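Local coordinates for protein alpha-1,4-endofucoidanase (PDB 6DLH) that cleaves alpha-1,4-linked fucoidan internally as a retaining GH107 glycoside hydrolase, in a chain joining a catalytic domain to calcium-binding Ig-like domains, at residues A[293-296]-A[301-304]; A[370-373]-A[377-380]; A[530-535]-A[566-571]; A[62-67]-A[551-556]. One frame throughout, in Å; residues are numbered along the deposited sequence.

Contact 1: A[293-296]-A[301-304]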
loop_
_atom_site.group_PDB
_atom_site.type_symbol
_atom_site.label_atom_id
_atom_site.label_comp_id
_atom_site.label_asym_id
_atom_site.label_seq_id
_atom_site.Cartn_x
_atom_site.Cartn_y
_atom_site.Cartn_z
ATOM N N GLY A 293 -10.854 13.460 13.252
ATOM C CA GLY A 293 -10.039 13.785 14.413
ATOM C C GLY A 293 -8.608 14.184 14.058
ATOM O O GLY A 293 -7.667 13.729 14.690
ATOM N N HIS A 294 -8.459 15.048 13.051
ATOM C CA HIS A 294 -7.187 15.663 12.709
ATOM C C HIS A 294 -6.704 16.488 13.906
ATOM O O HIS A 294 -7.498 17.177 14.544
ATOM C CB HIS A 294 -7.412 16.524 11.465
ATOM C CG HIS A 294 -6.183 17.022 10.787
ATOM N ND1 HIS A 294 -5.507 18.156 11.218
ATOM C CD2 HIS A 294 -5.552 16.604 9.665
ATOM C CE1 HIS A 294 -4.489 18.389 10.412
ATOM N NE2 HIS A 294 -4.498 17.456 9.451
ATOM N N PRO A 295 -5.404 16.438 14.273
ATOM C CA PRO A 295 -4.898 17.245 15.383
ATOM C C PRO A 295 -4.853 18.746 15.088
ATOM O O PRO A 295 -4.878 19.165 13.934
ATOM C CB PRO A 295 -3.488 16.688 15.632
ATOM C CG PRO A 295 -3.091 16.034 14.331
ATOM C CD PRO A 295 -4.377 15.571 13.680
ATOM N N PHE A 296 -4.782 19.550 16.152
ATOM C CA PHE A 296 -4.505 20.968 16.019
ATOM C C PHE A 296 -3.077 21.158 15.512
ATOM O O PHE A 296 -2.211 20.317 15.748
ATOM C CB PHE A 296 -4.663 21.653 17.374
ATOM C CG PHE A 296 -6.072 21.697 17.906
ATOM C CD1 PHE A 296 -6.890 22.788 17.644
ATOM C CD2 PHE A 296 -6.568 20.664 18.689
ATOM C CE1 PHE A 296 -8.179 22.837 18.154
ATOM C CE2 PHE A 296 -7.857 20.714 19.197
ATOM C CZ PHE A 296 -8.667 21.797 18.923
ATOM N N ASN A 301 5.316 19.309 13.668
ATOM C CA ASN A 301 5.285 18.708 14.985
ATOM C C ASN A 301 3.958 19.056 15.658
ATOM O O ASN A 301 3.663 20.223 15.864
ATOM C CB ASN A 301 6.520 19.150 15.775
ATOM C CG ASN A 301 6.734 18.351 17.038
ATOM O OD1 ASN A 301 5.778 17.842 17.626
ATOM N ND2 ASN A 301 7.982 18.255 17.472
ATOM N N MET A 302 3.171 18.043 16.032
ATOM C CA MET A 302 1.840 18.309 16.564
ATOM C C MET A 302 1.889 18.726 18.040
ATOM O O MET A 302 0.834 18.987 18.632
ATOM C CB MET A 302 0.904 17.103 16.386
ATOM C CG MET A 302 1.087 16.016 17.415
ATOM S SD MET A 302 -0.267 14.770 17.541
ATOM C CE MET A 302 0.460 13.715 18.792
ATOM N N VAL A 303 3.094 18.800 18.637
ATOM C CA VAL A 303 3.203 19.273 20.014
ATOM C C VAL A 303 4.221 20.408 20.154
ATOM O O VAL A 303 4.529 20.800 21.285
ATOM C CB VAL A 303 3.473 18.141 21.029
ATOM C CG1 VAL A 303 2.358 17.107 21.046
ATOM C CG2 VAL A 303 4.826 17.483 20.840
ATOM N N VAL A 304 4.757 20.911 19.028
ATOM C CA VAL A 304 5.623 22.085 19.024
ATOM C C VAL A 304 5.141 23.059 17.945
ATOM O O VAL A 304 4.963 22.662 16.795
ATOM C CB VAL A 304 7.115 21.726 18.831
ATOM C CG1 VAL A 304 7.996 22.971 18.790
ATOM C CG2 VAL A 304 7.635 20.773 19.898
#

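Contact 2: A[370-373]-A[377-380]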
loop_
_atom_site.group_PDB
_atom_site.type_symbol
_atom_site.label_atom_id
_atom_site.label_comp_id
_atom_site.label_asym_id
_atom_site.label_seq_id
_atom_site.Cartn_x
_atom_site.Cartn_y
_atom_site.Cartn_z
ATOM N N THR A 370 -4.942 7.362 28.046
ATOM C CA THR A 370 -5.915 8.380 28.402
ATOM C C THR A 370 -7.013 8.398 27.344
ATOM O O THR A 370 -8.191 8.475 27.665
ATOM C CB THR A 370 -5.272 9.766 28.582
ATOM O OG1 THR A 370 -4.460 9.760 29.758
ATOM C CG2 THR A 370 -6.295 10.875 28.715
ATOM N N GLY A 371 -6.610 8.312 26.076
ATOM C CA GLY A 371 -7.541 8.459 24.969
ATOM C C GLY A 371 -8.500 7.278 24.794
ATOM O O GLY A 371 -9.644 7.488 24.397
ATOM N N ILE A 372 -8.039 6.041 25.055
ATOM C CA ILE A 372 -8.785 4.866 24.612
ATOM C C ILE A 372 -9.301 4.011 25.775
ATOM O O ILE A 372 -10.321 3.342 25.627
ATOM C CB ILE A 372 -8.031 4.026 23.549
ATOM C CG1 ILE A 372 -6.874 3.206 24.131
ATOM C CG2 ILE A 372 -7.581 4.876 22.373
ATOM C CD1 ILE A 372 -6.231 2.238 23.133
ATOM N N VAL A 373 -8.615 3.995 26.926
ATOM C CA VAL A 373 -9.075 3.112 27.996
ATOM C C VAL A 373 -10.394 3.651 28.553
ATOM O O VAL A 373 -10.412 4.675 29.236
ATOM C CB VAL A 373 -8.019 2.896 29.093
ATOM C CG1 VAL A 373 -8.540 2.000 30.209
ATOM C CG2 VAL A 373 -6.732 2.327 28.521
ATOM N N GLY A 377 -11.137 6.022 20.162
ATOM C CA GLY A 377 -10.180 5.283 19.354
ATOM C C GLY A 377 -9.106 6.203 18.796
ATOM O O GLY A 377 -9.331 7.407 18.666
ATOM N N ILE A 378 -7.939 5.620 18.498
ATOM C CA ILE A 378 -6.812 6.371 17.971
ATOM C C ILE A 378 -6.171 5.589 16.828
ATOM O O ILE A 378 -5.740 4.449 17.014
ATOM C CB ILE A 378 -5.779 6.695 19.071
ATOM C CG1 ILE A 378 -6.385 7.548 20.193
ATOM C CG2 ILE A 378 -4.564 7.375 18.444
ATOM C CD1 ILE A 378 -5.463 7.754 21.378
ATOM N N THR A 379 -6.129 6.219 15.644
ATOM C CA THR A 379 -5.238 5.785 14.585
ATOM C C THR A 379 -3.921 6.530 14.747
ATOM O O THR A 379 -3.835 7.701 14.397
ATOM C CB THR A 379 -5.787 6.123 13.191
ATOM O OG1 THR A 379 -7.124 5.642 13.085
ATOM C CG2 THR A 379 -4.951 5.522 12.083
ATOM N N TRP A 380 -2.898 5.865 15.290
ATOM C CA TRP A 380 -1.600 6.513 15.327
ATOM C C TRP A 380 -1.042 6.572 13.914
ATOM O O TRP A 380 -1.056 5.574 13.195
ATOM C CB TRP A 380 -0.633 5.802 16.284
ATOM C CG TRP A 380 -0.794 6.278 17.694
ATOM C CD1 TRP A 380 -1.422 5.630 18.720
ATOM C CD2 TRP A 380 -0.363 7.546 18.214
ATOM N NE1 TRP A 380 -1.377 6.393 19.856
ATOM C CE2 TRP A 380 -0.742 7.578 19.572
ATOM C CE3 TRP A 380 0.324 8.638 17.671
ATOM C CZ2 TRP A 380 -0.441 8.663 20.393
ATOM C CZ3 TRP A 380 0.619 9.712 18.480
ATOM C CH2 TRP A 380 0.229 9.720 19.820
#

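Contact 3: A[530-535]-A[566-571]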
loop_
_atom_site.group_PDB
_atom_site.type_symbol
_atom_site.label_atom_id
_atom_site.label_comp_id
_atom_site.label_asym_id
_atom_site.label_seq_id
_atom_site.Cartn_x
_atom_site.Cartn_y
_atom_site.Cartn_z
ATOM N N PRO A 530 2.933 -29.971 -4.915
ATOM C CA PRO A 530 2.580 -28.610 -5.320
ATOM C C PRO A 530 2.837 -28.490 -6.820
ATOM O O PRO A 530 3.803 -29.065 -7.315
ATOM C CB PRO A 530 3.538 -27.746 -4.490
ATOM C CG PRO A 530 4.759 -28.624 -4.311
ATOM C CD PRO A 530 4.212 -30.034 -4.190
ATOM N N VAL A 531 1.961 -27.755 -7.523
ATOM C CA VAL A 531 1.906 -27.769 -8.980
ATOM C C VAL A 531 1.960 -26.347 -9.541
ATOM O O VAL A 531 1.417 -25.420 -8.948
ATOM C CB VAL A 531 0.650 -28.505 -9.490
ATOM C CG1 VAL A 531 0.754 -30.014 -9.339
ATOM C CG2 VAL A 531 -0.627 -27.979 -8.853
ATOM N N TRP A 532 2.592 -26.203 -10.713
ATOM C CA TRP A 532 2.554 -24.971 -11.490
ATOM C C TRP A 532 1.282 -24.915 -12.340
ATOM O O TRP A 532 0.632 -25.934 -12.561
ATOM C CB TRP A 532 3.804 -24.855 -12.367
ATOM C CG TRP A 532 5.091 -24.690 -11.619
ATOM C CD1 TRP A 532 5.955 -25.679 -11.244
ATOM C CD2 TRP A 532 5.690 -23.455 -11.190
ATOM N NE1 TRP A 532 7.043 -25.148 -10.604
ATOM C CE2 TRP A 532 6.907 -23.785 -10.550
ATOM C CE3 TRP A 532 5.311 -22.108 -11.264
ATOM C CZ2 TRP A 532 7.746 -22.818 -9.998
ATOM C CZ3 TRP A 532 6.142 -21.154 -10.717
ATOM C CH2 TRP A 532 7.342 -21.506 -10.099
ATOM N N PHE A 533 0.934 -23.708 -12.814
ATOM C CA PHE A 533 -0.267 -23.497 -13.611
ATOM C C PHE A 533 -0.127 -24.179 -14.974
ATOM O O PHE A 533 -1.042 -24.872 -15.414
ATOM C CB PHE A 533 -0.605 -22.005 -13.725
ATOM C CG PHE A 533 -1.705 -21.685 -14.708
ATOM C CD1 PHE A 533 -3.038 -21.890 -14.376
ATOM C CD2 PHE A 533 -1.405 -21.202 -15.975
ATOM C CE1 PHE A 533 -4.045 -21.612 -15.291
ATOM C CE2 PHE A 533 -2.412 -20.929 -16.891
ATOM C CZ PHE A 533 -3.731 -21.134 -16.548
ATOM N N SER A 534 1.027 -23.984 -15.621
ATOM C CA SER A 534 1.305 -24.595 -16.910
ATOM C C SER A 534 2.809 -24.751 -17.125
ATOM O O SER A 534 3.622 -24.281 -16.328
ATOM C CB SER A 534 0.664 -23.823 -18.036
ATOM O OG SER A 534 1.322 -22.583 -18.227
ATOM N N ASN A 535 3.148 -25.423 -18.230
ATOM C CA ASN A 535 4.512 -25.735 -18.611
ATOM C C ASN A 535 4.567 -25.836 -20.134
ATOM O O ASN A 535 4.009 -26.771 -20.703
ATOM C CB ASN A 535 4.980 -27.032 -17.943
ATOM C CG ASN A 535 6.443 -27.337 -18.179
ATOM O OD1 ASN A 535 7.189 -26.505 -18.700
ATOM N ND2 ASN A 535 6.862 -28.535 -17.798
ATOM N N LEU A 566 5.016 -22.941 0.769
ATOM C CA LEU A 566 5.746 -23.273 -0.446
ATOM C C LEU A 566 7.007 -22.428 -0.577
ATOM O O LEU A 566 7.041 -21.281 -0.138
ATOM C CB LEU A 566 4.839 -23.060 -1.665
ATOM C CG LEU A 566 3.540 -23.866 -1.681
ATOM C CD1 LEU A 566 2.750 -23.584 -2.949
ATOM C CD2 LEU A 566 3.819 -25.358 -1.541
ATOM N N THR A 567 8.022 -23.018 -1.218
ATOM C CA THR A 567 9.264 -22.353 -1.578
ATOM C C THR A 567 9.475 -22.500 -3.082
ATOM O O THR A 567 9.310 -23.591 -3.629
ATOM C CB THR A 567 10.454 -22.974 -0.834
ATOM O OG1 THR A 567 10.125 -23.019 0.556
ATOM C CG2 THR A 567 11.761 -22.244 -1.064
ATOM N N ILE A 568 9.848 -21.388 -3.730
ATOM C CA ILE A 568 10.187 -21.372 -5.141
ATOM C C ILE A 568 11.684 -21.136 -5.271
ATOM O O ILE A 568 12.248 -20.311 -4.556
ATOM C CB ILE A 568 9.381 -20.300 -5.900
ATOM C CG1 ILE A 568 7.875 -20.545 -5.785
ATOM C CG2 ILE A 568 9.831 -20.208 -7.354
ATOM C CD1 ILE A 568 7.045 -19.433 -6.351
ATOM N N THR A 569 12.300 -21.870 -6.201
ATOM C CA THR A 569 13.719 -21.782 -6.489
ATOM C C THR A 569 13.892 -21.706 -8.000
ATOM O O THR A 569 13.186 -22.387 -8.745
ATOM C CB THR A 569 14.460 -23.030 -5.988
ATOM O OG1 THR A 569 14.018 -23.324 -4.663
ATOM C CG2 THR A 569 15.968 -22.885 -6.011
ATOM N N LYS A 570 14.827 -20.857 -8.430
ATOM C CA LYS A 570 15.350 -20.910 -9.781
ATOM C C LYS A 570 16.421 -21.997 -9.806
ATOM O O LYS A 570 17.350 -21.953 -9.001
ATOM C CB LYS A 570 15.937 -19.544 -10.143
ATOM C CG LYS A 570 16.775 -19.487 -11.413
ATOM C CD LYS A 570 17.287 -18.093 -11.694
ATOM C CE LYS A 570 18.253 -18.036 -12.853
ATOM N NZ LYS A 570 18.915 -16.714 -12.953
ATOM N N THR A 571 16.277 -22.966 -10.725
ATOM C CA THR A 571 17.177 -24.112 -10.751
ATOM C C THR A 571 18.096 -24.097 -11.975
ATOM O O THR A 571 19.115 -24.780 -11.978
ATOM C CB THR A 571 16.456 -25.450 -10.510
ATOM O OG1 THR A 571 15.499 -25.667 -11.546
ATOM C CG2 THR A 571 15.784 -25.550 -9.156
#

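Contact 4: A[62-67]-A[551-556]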
loop_
_atom_site.group_PDB
_atom_site.type_symbol
_atom_site.label_atom_id
_atom_site.label_comp_id
_atom_site.label_asym_id
_atom_site.label_seq_id
_atom_site.Cartn_x
_atom_site.Cartn_y
_atom_site.Cartn_z
ATOM N N GLY A 62 2.811 -5.555 -6.509
ATOM C CA GLY A 62 3.629 -6.551 -5.831
ATOM C C GLY A 62 4.023 -6.171 -4.401
ATOM O O GLY A 62 4.702 -6.941 -3.729
ATOM N N ILE A 63 3.594 -4.989 -3.938
ATOM C CA ILE A 63 3.970 -4.501 -2.620
ATOM C C ILE A 63 3.122 -5.225 -1.583
ATOM O O ILE A 63 1.942 -5.473 -1.822
ATOM C CB ILE A 63 3.855 -2.963 -2.542
ATOM C CG1 ILE A 63 4.892 -2.279 -3.443
ATOM C CG2 ILE A 63 3.918 -2.461 -1.098
ATOM C CD1 ILE A 63 6.337 -2.664 -3.164
ATOM N N ARG A 64 3.746 -5.582 -0.448
ATOM C CA ARG A 64 3.106 -6.443 0.538
ATOM C C ARG A 64 3.291 -5.865 1.943
ATOM O O ARG A 64 4.300 -5.229 2.222
ATOM C CB ARG A 64 3.665 -7.867 0.419
ATOM C CG ARG A 64 3.396 -8.532 -0.925
ATOM C CD ARG A 64 1.906 -8.765 -1.100
ATOM N NE ARG A 64 1.537 -9.508 -2.292
ATOM C CZ ARG A 64 1.003 -8.966 -3.381
ATOM N NH1 ARG A 64 0.834 -7.656 -3.457
ATOM N NH2 ARG A 64 0.639 -9.736 -4.392
ATOM N N ILE A 65 2.317 -6.126 2.828
ATOM C CA ILE A 65 2.352 -5.624 4.194
ATOM C C ILE A 65 2.953 -6.662 5.151
ATOM O O ILE A 65 3.041 -6.409 6.354
ATOM C CB ILE A 65 0.949 -5.158 4.642
ATOM C CG1 ILE A 65 1.031 -4.239 5.868
ATOM C CG2 ILE A 65 0.025 -6.354 4.877
ATOM C CD1 ILE A 65 -0.266 -3.545 6.226
ATOM N N ASP A 66 3.383 -7.820 4.622
ATOM C CA ASP A 66 3.729 -8.988 5.429
ATOM C C ASP A 66 4.923 -8.750 6.355
ATOM O O ASP A 66 4.931 -9.241 7.481
ATOM C CB ASP A 66 3.880 -10.259 4.584
ATOM C CG ASP A 66 2.567 -10.644 3.930
ATOM O OD1 ASP A 66 2.175 -9.950 2.967
ATOM O OD2 ASP A 66 1.927 -11.602 4.413
ATOM N N ASP A 67 5.941 -8.034 5.874
ATOM C CA ASP A 67 7.107 -7.731 6.692
ATOM C C ASP A 67 6.689 -6.892 7.899
ATOM O O ASP A 67 7.141 -7.139 9.019
ATOM C CB ASP A 67 8.215 -7.063 5.872
ATOM C CG ASP A 67 8.943 -8.024 4.944
ATOM O OD1 ASP A 67 8.756 -9.246 5.099
ATOM O OD2 ASP A 67 9.703 -7.542 4.078
ATOM N N LEU A 551 5.561 -11.100 -11.405
ATOM C CA LEU A 551 5.143 -11.708 -10.154
ATOM C C LEU A 551 4.752 -13.167 -10.366
ATOM O O LEU A 551 4.227 -13.540 -11.414
ATOM C CB LEU A 551 3.962 -10.914 -9.584
ATOM C CG LEU A 551 4.267 -9.462 -9.213
ATOM C CD1 LEU A 551 2.993 -8.712 -8.862
ATOM C CD2 LEU A 551 5.265 -9.397 -8.065
ATOM N N LEU A 552 5.009 -13.980 -9.339
ATOM C CA LEU A 552 4.471 -15.324 -9.256
ATOM C C LEU A 552 3.648 -15.414 -7.976
ATOM O O LEU A 552 4.154 -15.102 -6.906
ATOM C CB LEU A 552 5.640 -16.316 -9.259
ATOM C CG LEU A 552 6.530 -16.271 -10.501
ATOM C CD1 LEU A 552 7.726 -17.198 -10.348
ATOM C CD2 LEU A 552 5.737 -16.626 -11.750
ATOM N N LYS A 553 2.384 -15.828 -8.094
ATOM C CA LYS A 553 1.463 -15.729 -6.972
ATOM C C LYS A 553 0.701 -17.036 -6.764
ATOM O O LYS A 553 0.151 -17.611 -7.705
ATOM C CB LYS A 553 0.479 -14.573 -7.184
ATOM C CG LYS A 553 1.103 -13.188 -7.282
ATOM C CD LYS A 553 0.108 -12.066 -7.072
ATOM C CE LYS A 553 -0.787 -11.821 -8.266
ATOM N NZ LYS A 553 -2.001 -11.064 -7.881
ATOM N N LEU A 554 0.654 -17.470 -5.500
ATOM C CA LEU A 554 -0.128 -18.618 -5.074
ATOM C C LEU A 554 -1.556 -18.454 -5.589
ATOM O O LEU A 554 -2.148 -17.382 -5.463
ATOM C CB LEU A 554 -0.075 -18.681 -3.542
ATOM C CG LEU A 554 -0.732 -19.886 -2.864
ATOM C CD1 LEU A 554 0.080 -21.158 -3.091
ATOM C CD2 LEU A 554 -0.910 -19.627 -1.367
ATOM N N GLY A 555 -2.077 -19.517 -6.217
ATOM C CA GLY A 555 -3.450 -19.539 -6.696
ATOM C C GLY A 555 -3.583 -19.022 -8.129
ATOM O O GLY A 555 -4.663 -19.100 -8.716
ATOM N N VAL A 556 -2.484 -18.487 -8.677
ATOM C CA VAL A 556 -2.461 -17.976 -10.041
ATOM C C VAL A 556 -1.425 -18.772 -10.832
ATOM O O VAL A 556 -1.750 -19.374 -11.854
ATOM C CB VAL A 556 -2.150 -16.466 -10.098
ATOM C CG1 VAL A 556 -2.267 -15.908 -11.511
ATOM C CG2 VAL A 556 -3.010 -15.658 -9.136
#

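Contact 1: A[293-296]-A[301-304]
Pro295 and Met302 make the close part of this contact: the CB edge of the proline ring rests beside the thioether, Pro295 CB lying 4.2 Å from Met302 SD. From CB outward the methionine is extended (chi2 164°, chi3 177°), which carries CE past the proline and away from 293-296. Next to this apolar pair the backbones sit more loosely. Phe296 O and Met302 O come to 4.4 Å with no bond between them, and the two stretches of loop are joined instead by the amide of Asn312, whose ND2 donates to Met302 O while OD1 accepts from Phe296 N. Each side also shapes itself. His294 ND1 donates to Pro295 O over 3.0 Å, on a lone pair, though the bond is bent and the oxygen tilted from the imidazole plane. Asn301 OD1 takes Val303 N at 3.0 Å, an Asx turn laid over the type I turn 301-304. That turn leads out to solvent at Val304, whereas Pro295, Phe296 and Met302 are buried. The pair lies in the long connection between strand 266-269 and helix 307-321, with Asn312 of that helix on Pro295 and Trp367 of helix 361-372 packed on Met302.

Contact 2: A[370-373]-A[377-380]
Ile372 holds CG1 between its backbone N and carbonyl carbon (chi1 74°), and this turns its CG2 branch out toward Ile378, whose own CG1 stands anti to the carbonyl carbon (chi1 -61°) and runs on extended to CD1. The two side chains cross at about a right angle, and on the Ile372 side a single methyl does the touching: Ile372 CG2 sits 3.6 Å from Ile378 CG1 and 3.7 Å from Ile378 CD1, laid across the end of that branch. The same methyl reaches down to the backbone, 4.0 Å from Gly377 CA. Ile378 CD1 meets the helix at Gly371 CA, 4.2 Å away, where a side-chain CB would collide with it. Helix 361-372 and strand 377-379 are here the second and third elements of a beta-alpha-beta unit begun by strand 341-342, part of the seven-stranded parallel sheet, consistent with the barrel core of a GH29-like catalytic domain, and the contact seats the last turn of the helix on the strand that follows it. The other branch of Ile378 points elsewhere: CG2 lies 3.5 Å above one face of the Trp380 indole, offset toward the rim, and Trp380 NE1 is tied back to Thr368 OG1 on the same helix. Leu412 and Leu46 continue the packing around Ile372; a calcium ion bound by Thr77 and Asp79 lies about 6 Å from the Ile372 side chain.

Contact 3: A[530-535]-A[566-571]
Trp532 NE1, at the polar edge of an indole whose benzene end meets Ile568, donates to Ser614 O, and the hydroxyl of the same serine bonds to Pro530 O, so one residue of strand 613-623 grips 530-535 twice. That bond to NE1 helps set the direction of the ring: its far corner is sent toward 566-571, where Trp532 CH2 comes within 3.9 Å of Ile568 CG2. The methyl approaches the rim of the indole near its plane, not a face, and the two side chains cross obliquely. Ile568 can present this methyl because CG2 stands anti to its backbone N, with CG1 (chi1 -60°) beside that N. A second apolar pair forms nearer the start of the strands, where Leu566 CD2 packs on the proline ring at 3.8 Å from Pro530 CB. The backbones stay well apart, 7.9 Å between Pro530 CA and Leu566 CA, with no hydrogen bond between the segments. They belong to different sheets: 531-532 pairs with 558-559, and 567-572 with 599-608, facing one another as in the beta sandwich of an Ig-like domain. Phe605 touches both Trp532 and Ile568, and Phe558 touches Leu566 and Ile568. At the proline end the core runs up to a calcium ion about 5 Å from the Pro530 side chain, with its ligands Asp560 and Asp609 beside Pro530 and Leu566. Between these two segments the contact is thus apolar, while the indole N-H, buried with its ring, is satisfied by a backbone carbonyl.

Contact 4: A[62-67]-A[551-556]
At the junction between the catalytic domain and an Ig-like domain, Gly62 and Arg64, just before helix 66-71, meet Leu551 and Lys553 on strand 550-553. Leu551 lays its forked end against bare backbone: CD1 is 3.8 Å and CD2 4.0 Å from Gly62 CA. A side chain on that glycine would run into CD2, and its backbone has positive phi (88°). Arg64 bends at chi2 (-66°), bringing the guanidinium back toward its own chain, where Arg64 NH1 donates to Ile63 O over 2.9 Å. The carbonyl oxygen lies near the guanidinium plane, but the donor stands above the carbonyl plane, 51° out of it. The other terminal nitrogen, Arg64 NH2, faces the lysine chain edge-on, 3.6 Å from Lys553 CD, and the two side chains cross at about a right angle. Two apart on the edge strand 550-553 of a three-stranded antiparallel sheet, Leu551 and Lys553 point to the same side, toward the catalytic domain. The charged ends converge on Asp127, which takes Arg64 NH1 on OD2 and Lys553 NZ on OD1; OD2 also accepts from Gly62 N. With an alanine in place of Arg64, Asp127 would probably lose the arginine's salt bridge, Thr586 OG1 its bond from NE, and a gap would open beside Lys553 CD. Arg64 also touches Ser132 of helix 129-139 and Asn582 and Ser583 of strand 578-583.

In the fold
The four contacts fall into two pairs. Contacts 1 and 2 lie in the catalytic domain with centres 14 Å apart, and touch where Met302 CE meets Trp380 CZ3 at 4.0 Å. Contact 3 and segment 551-556 of contact 4 share the Ig-like domain, where Leu566 CD1 packs 3.6 Å from Leu554 CD1. The centres of contacts 2 and 3 are about 45 Å apart, but contact 4 comes within about 12 Å of contact 2 (nearest atoms). Contact 4 bridges the domains: the loop it closes encloses contacts 1 and 2, and its segments alternate along the chain with those of contact 3. Contacts 2 and 3 each lie close to a bound calcium ion; contact 4 instead has a sodium ion about 3 Å from the Lys553 side chain.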